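Local coordinates for protein glutathione synthetase-like effector 30 (Gpa-GSS30-apo) (PDB 5OET) that is a plant-parasitic nematode effector of the glutathione synthetase family, whose members join gamma-glutamylcysteine to glycine with ATP, a reaction it may or may not retain, at residues Q158-F163 / L482-T487; M111-F116 / G488-F493; Q85-S90 / S517-P522. All coordinates share one frame; numbering follows the deposited sequence.

From the N terminus the chain passes through 85-90, then 111-116, then 158-163; their partners follow in reverse order near the C terminus, 482-487, 488-493 and 517-522. The three loops are therefore fully nested, interaction 3 outermost and interaction 1 innermost. Interaction 1 pairs strands 160-173 and 469-484, interaction 2 packs helix 98-119 on strand 490-504, and interaction 3 bridges strands 83-90 and 517-524, all five strands belonging to one large mixed sheet. Interactions 1 and 2 adjoin, their centres about 9 Å apart, through neighbouring strands joined by the turn around 485-489. Interaction 3 lies on the opposite side of the chain's centre, its centre about 34 Å from that of interaction 1.

Interaction 1 (Q158-F163 / L482-T487); sequences QPVAMF and LGNMET
Ala-161 and Gly-483 face each other as an antiparallel hydrogen-bonded pair: Ala-161 N donates to Gly-483 O at 2.8 Å, and Gly-483 N returns a bond to Ala-161 O at 3.0 Å. Both donors lie nearly along the C=O axis of their acceptors. A third bond, from Met-485 N to Pro-159 O (2.8 Å), carries the pairing past the end of the strand, with the donor tilted 30° from the carbonyl plane. On the face shared by Val-160, Met-162, Leu-482 and Asn-484, Leu-482 CD1 reaches across to Met-162 CB at 3.6 Å. The opposite face bears Ala-161, whose CB lies 3.9 Å from Met-485 SD. With CG anti to the carbonyl carbon (chi1 -58°) the Met-485 chain runs back beside this methyl, and the bend at chi3 keeps CE near it as well.

The Pro-159 ring meets two polar side chains, its CB the amide of Asn-484 and its CG the carboxylate of Glu-486, 3.7 Å from OE2. Asn-484 OD1 accepts from Glu-486 N, an Asx turn, and from Thr-487 N, extending it to an Asx motif; together they hold the amide in place.

The contact joins strands 160-173 and 469-484 of the large mixed sheet, where the latter turns toward 490-504. Helix 225-240 packs on Met-162 and Leu-482, Phe-116 of helix 98-119 touches Met-485, and Ile-336 lies against Val-160 and Met-162.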
loop_
_atom_site.group_PDB
_atom_site.type_symbol
_atom_site.label_atom_id
_atom_site.label_comp_id
_atom_site.label_asym_id
_atom_site.label_seq_id
_atom_site.Cartn_x
_atom_site.Cartn_y
_atom_site.Cartn_z
ATOM N N GLN A 158 -24.295 -18.561 -22.014
ATOM C CA GLN A 158 -22.943 -18.913 -21.574
ATOM C C GLN A 158 -23.018 -20.020 -20.521
ATOM O O GLN A 158 -23.329 -19.739 -19.372
ATOM C CB GLN A 158 -22.219 -17.682 -21.031
ATOM C CG GLN A 158 -20.761 -17.901 -20.679
ATOM C CD GLN A 158 -19.967 -18.728 -21.687
ATOM O OE1 GLN A 158 -19.941 -19.952 -21.618
ATOM N NE2 GLN A 158 -19.288 -18.056 -22.603
ATOM N N PRO A 159 -22.755 -21.282 -20.915
ATOM C CA PRO A 159 -22.708 -22.414 -19.959
ATOM C C PRO A 159 -21.625 -22.326 -18.891
ATOM O O PRO A 159 -21.803 -22.859 -17.804
ATOM C CB PRO A 159 -22.413 -23.628 -20.858
ATOM C CG PRO A 159 -22.878 -23.223 -22.199
ATOM C CD PRO A 159 -22.586 -21.756 -22.299
ATOM N N VAL A 160 -20.503 -21.689 -19.221
ATOM C CA VAL A 160 -19.355 -21.594 -18.317
ATOM C C VAL A 160 -19.572 -20.476 -17.304
ATOM O O VAL A 160 -19.721 -19.310 -17.667
ATOM C CB VAL A 160 -18.021 -21.390 -19.076
ATOM C CG1 VAL A 160 -16.870 -21.139 -18.108
ATOM C CG2 VAL A 160 -17.725 -22.601 -19.947
ATOM N N ALA A 161 -19.575 -20.872 -16.037
ATOM C CA ALA A 161 -19.680 -19.971 -14.902
ATOM C C ALA A 161 -18.372 -20.005 -14.155
ATOM O O ALA A 161 -17.700 -21.023 -14.119
ATOM C CB ALA A 161 -20.823 -20.403 -13.981
ATOM N N MET A 162 -18.029 -18.865 -13.582
ATOM C CA MET A 162 -16.929 -18.720 -12.634
ATOM C C MET A 162 -17.581 -18.568 -11.283
ATOM O O MET A 162 -18.475 -17.757 -11.125
ATOM C CB MET A 162 -16.126 -17.477 -12.950
ATOM C CG MET A 162 -15.104 -17.112 -11.901
ATOM S SD MET A 162 -14.044 -15.836 -12.573
ATOM C CE MET A 162 -13.380 -15.186 -11.043
ATOM N N PHE A 163 -17.137 -19.344 -10.305
ATOM C CA PHE A 163 -17.860 -19.456 -9.050
ATOM C C PHE A 163 -16.873 -19.401 -7.899
ATOM O O PHE A 163 -16.104 -20.337 -7.706
ATOM C CB PHE A 163 -18.673 -20.746 -9.083
ATOM C CG PHE A 163 -19.257 -21.138 -7.769
ATOM C CD1 PHE A 163 -19.853 -20.195 -6.934
ATOM C CD2 PHE A 163 -19.230 -22.473 -7.368
ATOM C CE1 PHE A 163 -20.390 -20.575 -5.712
ATOM C CE2 PHE A 163 -19.765 -22.866 -6.156
ATOM C CZ PHE A 163 -20.345 -21.921 -5.324
ATOM N N LEU A 482 -14.167 -23.049 -11.824
ATOM C CA LEU A 482 -14.629 -22.745 -13.167
ATOM C C LEU A 482 -15.352 -23.988 -13.697
ATOM O O LEU A 482 -14.753 -25.077 -13.810
ATOM C CB LEU A 482 -13.455 -22.379 -14.045
ATOM C CG LEU A 482 -13.777 -21.415 -15.148
ATOM C CD1 LEU A 482 -14.319 -20.107 -14.594
ATOM C CD2 LEU A 482 -12.504 -21.232 -15.960
ATOM N N GLY A 483 -16.633 -23.835 -14.003
ATOM C CA GLY A 483 -17.463 -24.991 -14.310
ATOM C C GLY A 483 -18.500 -24.698 -15.355
ATOM O O GLY A 483 -18.842 -23.536 -15.581
ATOM N N ASN A 484 -18.990 -25.769 -15.987
ATOM C CA ASN A 484 -19.980 -25.687 -17.050
ATOM C C ASN A 484 -21.308 -26.116 -16.470
ATOM O O ASN A 484 -21.442 -27.241 -16.036
ATOM C CB ASN A 484 -19.584 -26.600 -18.208
ATOM C CG ASN A 484 -20.604 -26.599 -19.331
ATOM O OD1 ASN A 484 -21.792 -26.859 -19.120
ATOM N ND2 ASN A 484 -20.138 -26.331 -20.530
ATOM N N MET A 485 -22.303 -25.249 -16.515
ATOM C CA MET A 485 -23.569 -25.513 -15.847
ATOM C C MET A 485 -24.566 -26.360 -16.611
ATOM O O MET A 485 -25.617 -26.694 -16.062
ATOM C CB MET A 485 -24.227 -24.200 -15.498
ATOM C CG MET A 485 -23.346 -23.353 -14.625
ATOM S SD MET A 485 -24.367 -22.071 -13.942
ATOM C CE MET A 485 -24.589 -21.037 -15.393
ATOM N N GLU A 486 -24.263 -26.690 -17.865
ATOM C CA GLU A 486 -25.145 -27.540 -18.677
ATOM C C GLU A 486 -24.791 -29.000 -18.501
ATOM O O GLU A 486 -25.671 -29.844 -18.467
ATOM C CB GLU A 486 -25.100 -27.146 -20.166
ATOM C CG GLU A 486 -26.327 -26.365 -20.626
ATOM C CD GLU A 486 -26.038 -25.472 -21.819
ATOM O OE1 GLU A 486 -25.453 -25.975 -22.806
ATOM O OE2 GLU A 486 -26.377 -24.266 -21.751
ATOM N N THR A 487 -23.496 -29.280 -18.408
ATOM C CA THR A 487 -22.980 -30.617 -18.094
ATOM C C THR A 487 -22.789 -30.844 -16.579
ATOM O O THR A 487 -22.936 -31.963 -16.108
ATOM C CB THR A 487 -21.646 -30.860 -18.837
ATOM O OG1 THR A 487 -20.647 -29.931 -18.389
ATOM C CG2 THR A 487 -21.842 -30.673 -20.330
#

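Interaction 2 (M111-F116 / G488-F493); sequences MLLLYF and GKVSYF
Phe-116 gives up the most surface here, reaching from helix 98-119 to Gly-488 and Val-490. CG anti to the backbone N (chi1 176°) carries the ring off the helix to lie alongside Val-490, the two side chains running in opposite directions. The leading atom, CE2, lies 3.6 Å from Gly-488 O, which sits at the ring edge near its plane, and 3.8 Å from Val-490 CG2.

Phe-493 is likewise met at its edge, but by a methyl. Its side chain and that of Leu-113 cross at about a right angle, and Leu-113 CD2 comes to the ring edge, in its plane, 3.8 Å from Phe-493 CZ. The same methyl also touches Val-490 CG2 at 3.9 Å, so Leu-113 spans the valine and the phenylalanine with a single branch.

Val-490 divides its two methyls between these neighbours: CG2 goes to Phe-116 and Leu-113, while CG1 lies over one face of the Phe-493 ring, offset toward the rim. Beta bulges on each side of Val-490, a G1 bulge at Gly-488 and Lys-489 and a classic one at Ser-491 and Tyr-492, shape the strand that presents it. Leu-481 of strand 469-484 touches all three of Phe-116, Val-490 and Phe-493, and Lys-109 makes a cation-pi contact with Phe-493.

With no hydrogen bond between the segments, the joint rests on the fit of apolar groups, the carbonyl at the Phe-116 edge being a weak polar addition.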
loop_
_atom_site.group_PDB
_atom_site.type_symbol
_atom_site.label_atom_id
_atom_site.label_comp_id
_atom_site.label_asym_id
_atom_site.label_seq_id
_atom_site.Cartn_x
_atom_site.Cartn_y
_atom_site.Cartn_z
ATOM N N MET A 111 -17.510 -28.120 -0.477
ATOM C CA MET A 111 -18.475 -27.047 -0.293
ATOM C C MET A 111 -18.792 -26.327 -1.625
ATOM O O MET A 111 -19.955 -26.033 -1.922
ATOM C CB MET A 111 -17.968 -26.059 0.753
ATOM C CG MET A 111 -19.090 -25.460 1.569
ATOM S SD MET A 111 -19.526 -26.534 2.938
ATOM C CE MET A 111 -21.294 -26.150 3.054
ATOM N N LEU A 112 -17.767 -26.067 -2.438
ATOM C CA LEU A 112 -17.994 -25.524 -3.781
ATOM C C LEU A 112 -18.788 -26.509 -4.640
ATOM O O LEU A 112 -19.763 -26.134 -5.270
ATOM C CB LEU A 112 -16.674 -25.177 -4.466
ATOM C CG LEU A 112 -15.799 -24.094 -3.835
ATOM C CD1 LEU A 112 -14.458 -23.983 -4.545
ATOM C CD2 LEU A 112 -16.523 -22.770 -3.862
ATOM N N LEU A 113 -18.394 -27.771 -4.639
ATOM C CA LEU A 113 -19.097 -28.765 -5.443
ATOM C C LEU A 113 -20.576 -28.895 -5.116
ATOM O O LEU A 113 -21.367 -29.054 -6.007
ATOM C CB LEU A 113 -18.412 -30.141 -5.361
ATOM C CG LEU A 113 -17.105 -30.333 -6.137
ATOM C CD1 LEU A 113 -16.690 -31.794 -6.101
ATOM C CD2 LEU A 113 -17.239 -29.855 -7.581
ATOM N N LEU A 114 -20.955 -28.811 -3.846
ATOM C CA LEU A 114 -22.379 -28.907 -3.461
ATOM C C LEU A 114 -23.220 -27.732 -3.981
ATOM O O LEU A 114 -24.291 -27.928 -4.510
ATOM C CB LEU A 114 -22.507 -28.994 -1.945
ATOM C CG LEU A 114 -23.898 -28.832 -1.344
ATOM C CD1 LEU A 114 -24.822 -29.919 -1.851
ATOM C CD2 LEU A 114 -23.843 -28.861 0.169
ATOM N N TYR A 115 -22.747 -26.507 -3.789
ATOM C CA TYR A 115 -23.489 -25.335 -4.218
ATOM C C TYR A 115 -23.456 -25.161 -5.737
ATOM O O TYR A 115 -24.420 -24.669 -6.321
ATOM C CB TYR A 115 -22.969 -24.078 -3.513
ATOM C CG TYR A 115 -23.436 -23.996 -2.096
ATOM C CD1 TYR A 115 -24.682 -23.496 -1.792
ATOM C CD2 TYR A 115 -22.639 -24.449 -1.063
ATOM C CE1 TYR A 115 -25.124 -23.440 -0.484
ATOM C CE2 TYR A 115 -23.065 -24.404 0.253
ATOM C CZ TYR A 115 -24.305 -23.898 0.537
ATOM O OH TYR A 115 -24.697 -23.864 1.845
ATOM N N PHE A 116 -22.365 -25.575 -6.379
ATOM C CA PHE A 116 -22.294 -25.567 -7.832
ATOM C C PHE A 116 -23.345 -26.477 -8.446
ATOM O O PHE A 116 -24.063 -26.066 -9.325
ATOM C CB PHE A 116 -20.901 -25.974 -8.312
ATOM C CG PHE A 116 -20.790 -26.072 -9.803
ATOM C CD1 PHE A 116 -21.057 -24.967 -10.585
ATOM C CD2 PHE A 116 -20.454 -27.270 -10.425
ATOM C CE1 PHE A 116 -20.988 -25.046 -11.967
ATOM C CE2 PHE A 116 -20.358 -27.351 -11.797
ATOM C CZ PHE A 116 -20.633 -26.239 -12.571
ATOM N N GLY A 488 -22.479 -29.790 -15.825
ATOM C CA GLY A 488 -22.113 -29.913 -14.405
ATOM C C GLY A 488 -20.673 -30.370 -14.171
ATOM O O GLY A 488 -20.323 -30.755 -13.060
ATOM N N LYS A 489 -19.841 -30.303 -15.215
ATOM C CA LYS A 489 -18.429 -30.639 -15.142
ATOM C C LYS A 489 -17.633 -29.425 -14.707
ATOM O O LYS A 489 -17.907 -28.312 -15.150
ATOM C CB LYS A 489 -17.918 -31.066 -16.538
ATOM C CG LYS A 489 -16.570 -31.812 -16.549
ATOM C CD LYS A 489 -15.555 -31.328 -17.606
ATOM C CE LYS A 489 -15.891 -31.821 -19.007
ATOM N NZ LYS A 489 -15.573 -33.268 -19.215
ATOM N N VAL A 490 -16.622 -29.654 -13.876
ATOM C CA VAL A 490 -15.705 -28.614 -13.417
ATOM C C VAL A 490 -14.378 -28.770 -14.151
ATOM O O VAL A 490 -13.837 -29.860 -14.219
ATOM C CB VAL A 490 -15.485 -28.730 -11.902
ATOM C CG1 VAL A 490 -14.345 -27.834 -11.427
ATOM C CG2 VAL A 490 -16.780 -28.427 -11.164
ATOM N N SER A 491 -13.863 -27.673 -14.696
ATOM C CA SER A 491 -12.590 -27.666 -15.431
ATOM C C SER A 491 -11.427 -27.063 -14.645
ATOM O O SER A 491 -10.269 -27.262 -14.998
ATOM C CB SER A 491 -12.764 -26.902 -16.737
ATOM O OG SER A 491 -13.202 -25.583 -16.485
ATOM N N TYR A 492 -11.725 -26.320 -13.588
ATOM C CA TYR A 492 -10.692 -25.654 -12.841
ATOM C C TYR A 492 -11.103 -25.480 -11.377
ATOM O O TYR A 492 -12.204 -24.980 -11.102
ATOM C CB TYR A 492 -10.408 -24.307 -13.487
ATOM C CG TYR A 492 -9.324 -23.550 -12.797
ATOM C CD1 TYR A 492 -8.004 -23.909 -12.973
ATOM C CD2 TYR A 492 -9.623 -22.482 -11.941
ATOM C CE1 TYR A 492 -6.987 -23.225 -12.343
ATOM C CE2 TYR A 492 -8.612 -21.787 -11.291
ATOM C CZ TYR A 492 -7.290 -22.165 -11.500
ATOM O OH TYR A 492 -6.257 -21.493 -10.872
ATOM N N PHE A 493 -10.229 -25.924 -10.461
ATOM C CA PHE A 493 -10.302 -25.577 -9.032
ATOM C C PHE A 493 -9.126 -24.669 -8.662
ATOM O O PHE A 493 -7.970 -25.055 -8.850
ATOM C CB PHE A 493 -10.224 -26.822 -8.150
ATOM C CG PHE A 493 -11.414 -27.747 -8.263
ATOM C CD1 PHE A 493 -12.554 -27.536 -7.494
ATOM C CD2 PHE A 493 -11.366 -28.872 -9.087
ATOM C CE1 PHE A 493 -13.633 -28.388 -7.576
ATOM C CE2 PHE A 493 -12.444 -29.739 -9.169
ATOM C CZ PHE A 493 -13.580 -29.490 -8.410
#

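Interaction 3 (Q85-S90 / S517-P522); sequences QFLPLS and SVYDSP
Tyr-519 and Leu-87 both carry CG anti to their own carbonyl carbons (chi1 -72° and -64°), which brings Leu-87 CB and CD1 against the CD2-CE2 side of the Tyr-519 ring. The contact is a single beta bridge, Leu-89 with Tyr-519, between two strands of the large mixed sheet of this ATP-grasp family member. The chains run 68° apart and part quickly on leaving it.

Two backbone bonds make the bridge. Tyr-519 N donates to Pro-88 O at 3.0 Å, nearly straight, and Ser-90 N donates to Tyr-519 O, also at 3.0 Å. The tyrosine ring turns its edge to the same Pro-88 O that its backbone binds, with CD2 leading in the ring plane. Leu-87 CB lies 4.0 Å from that CD2, approaching obliquely. Beyond the bridge, Phe-200 of helix 196-210 meets the Tyr-519 ring almost parallel, and Lys-501 makes a cation-pi contact with it.

Val-518 splits its methyls along the 85-90 chain, CG2 reaching Pro-88 CB at 3.8 Å and CG1 lying against the backbone between Leu-89 and Ser-90. Further along, Asp-520 OD2 takes bonds from the hydroxyls of Ser-94 and Ser-502, and OD1 accepts from Ser-521 N through a bent bond. Ser-90 OG, hydrogen-bonded to Tyr-92 O, ends up 2.9 Å from Asp-520 OD1.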
loop_
_atom_site.group_PDB
_atom_site.type_symbol
_atom_site.label_atom_id
_atom_site.label_comp_id
_atom_site.label_asym_id
_atom_site.label_seq_id
_atom_site.Cartn_x
_atom_site.Cartn_y
_atom_site.Cartn_z
ATOM N N GLN A 85 -8.424 5.713 4.417
ATOM C CA GLN A 85 -8.261 5.392 5.828
ATOM C C GLN A 85 -7.904 3.922 5.950
ATOM O O GLN A 85 -8.355 3.136 5.130
ATOM C CB GLN A 85 -9.555 5.680 6.605
ATOM C CG GLN A 85 -9.390 5.687 8.110
ATOM C CD GLN A 85 -8.302 6.646 8.568
ATOM O OE1 GLN A 85 -7.105 6.288 8.615
ATOM N NE2 GLN A 85 -8.705 7.875 8.914
ATOM N N PHE A 86 -7.108 3.558 6.960
ATOM C CA PHE A 86 -6.701 2.156 7.132
ATOM C C PHE A 86 -7.855 1.358 7.713
ATOM O O PHE A 86 -8.764 1.926 8.326
ATOM C CB PHE A 86 -5.397 1.964 7.948
ATOM C CG PHE A 86 -5.533 2.239 9.430
ATOM C CD1 PHE A 86 -5.379 3.542 9.935
ATOM C CD2 PHE A 86 -5.792 1.210 10.320
ATOM C CE1 PHE A 86 -5.515 3.796 11.287
ATOM C CE2 PHE A 86 -5.923 1.464 11.662
ATOM C CZ PHE A 86 -5.789 2.751 12.152
ATOM N N LEU A 87 -7.814 0.049 7.486
ATOM C CA LEU A 87 -8.874 -0.849 7.915
ATOM C C LEU A 87 -8.606 -1.303 9.344
ATOM O O LEU A 87 -7.489 -1.694 9.659
ATOM C CB LEU A 87 -8.920 -2.061 6.995
ATOM C CG LEU A 87 -9.288 -1.799 5.524
ATOM C CD1 LEU A 87 -9.115 -3.063 4.688
ATOM C CD2 LEU A 87 -10.698 -1.261 5.379
ATOM N N PRO A 88 -9.620 -1.274 10.217
ATOM C CA PRO A 88 -9.330 -1.720 11.574
ATOM C C PRO A 88 -8.865 -3.188 11.633
ATOM O O PRO A 88 -9.375 -4.039 10.914
ATOM C CB PRO A 88 -10.663 -1.513 12.299
ATOM C CG PRO A 88 -11.677 -1.629 11.228
ATOM C CD PRO A 88 -11.039 -0.938 10.058
ATOM N N LEU A 89 -7.908 -3.438 12.510
ATOM C CA LEU A 89 -7.142 -4.668 12.553
ATOM C C LEU A 89 -6.831 -5.052 13.994
ATOM O O LEU A 89 -6.815 -4.212 14.903
ATOM C CB LEU A 89 -5.839 -4.487 11.780
ATOM C CG LEU A 89 -4.895 -3.335 12.225
ATOM C CD1 LEU A 89 -3.771 -3.836 13.115
ATOM C CD2 LEU A 89 -4.278 -2.591 11.047
ATOM N N SER A 90 -6.617 -6.335 14.207
ATOM C CA SER A 90 -6.109 -6.801 15.474
ATOM C C SER A 90 -4.602 -6.628 15.373
ATOM O O SER A 90 -4.036 -6.771 14.272
ATOM C CB SER A 90 -6.476 -8.258 15.702
ATOM O OG SER A 90 -5.941 -9.055 14.669
ATOM N N SER A 517 -16.420 -4.902 13.907
ATOM C CA SER A 517 -15.483 -6.000 13.769
ATOM C C SER A 517 -14.145 -5.526 13.196
ATOM O O SER A 517 -13.984 -4.352 12.870
ATOM C CB SER A 517 -16.082 -7.081 12.888
ATOM O OG SER A 517 -15.761 -6.838 11.538
ATOM N N VAL A 518 -13.204 -6.455 13.064
ATOM C CA VAL A 518 -11.805 -6.128 12.868
ATOM C C VAL A 518 -11.148 -7.233 12.030
ATOM O O VAL A 518 -11.455 -8.390 12.184
ATOM C CB VAL A 518 -11.157 -5.939 14.268
ATOM C CG1 VAL A 518 -9.796 -6.609 14.412
ATOM C CG2 VAL A 518 -11.058 -4.473 14.610
ATOM N N TYR A 519 -10.243 -6.882 11.138
ATOM C CA TYR A 519 -9.564 -7.901 10.361
ATOM C C TYR A 519 -8.531 -8.539 11.228
ATOM O O TYR A 519 -7.916 -7.893 12.046
ATOM C CB TYR A 519 -8.912 -7.319 9.118
ATOM C CG TYR A 519 -9.932 -6.940 8.111
ATOM C CD1 TYR A 519 -10.433 -7.881 7.192
ATOM C CD2 TYR A 519 -10.448 -5.640 8.089
ATOM C CE1 TYR A 519 -11.407 -7.521 6.271
ATOM C CE2 TYR A 519 -11.419 -5.272 7.180
ATOM C CZ TYR A 519 -11.895 -6.218 6.282
ATOM O OH TYR A 519 -12.851 -5.802 5.424
ATOM N N ASP A 520 -8.327 -9.817 11.021
ATOM C CA ASP A 520 -7.471 -10.589 11.881
ATOM C C ASP A 520 -6.816 -11.655 11.011
ATOM O O ASP A 520 -7.098 -11.732 9.831
ATOM C CB ASP A 520 -8.334 -11.206 12.988
ATOM C CG ASP A 520 -7.542 -11.568 14.227
ATOM O OD1 ASP A 520 -6.318 -11.834 14.106
ATOM O OD2 ASP A 520 -8.138 -11.592 15.335
ATOM N N SER A 521 -5.930 -12.447 11.576
ATOM C CA SER A 521 -5.448 -13.642 10.896
ATOM C C SER A 521 -5.112 -14.734 11.937
ATOM O O SER A 521 -4.766 -14.426 13.070
ATOM C CB SER A 521 -4.249 -13.307 9.993
ATOM O OG SER A 521 -3.077 -13.127 10.751
ATOM N N PRO A 522 -5.238 -16.011 11.556
ATOM C CA PRO A 522 -5.138 -17.049 12.559
ATOM C C PRO A 522 -3.695 -17.344 12.924
ATOM O O PRO A 522 -2.818 -17.265 12.058
ATOM C CB PRO A 522 -5.768 -18.253 11.863
ATOM C CG PRO A 522 -5.393 -18.056 10.443
ATOM C CD PRO A 522 -5.392 -16.574 10.211
#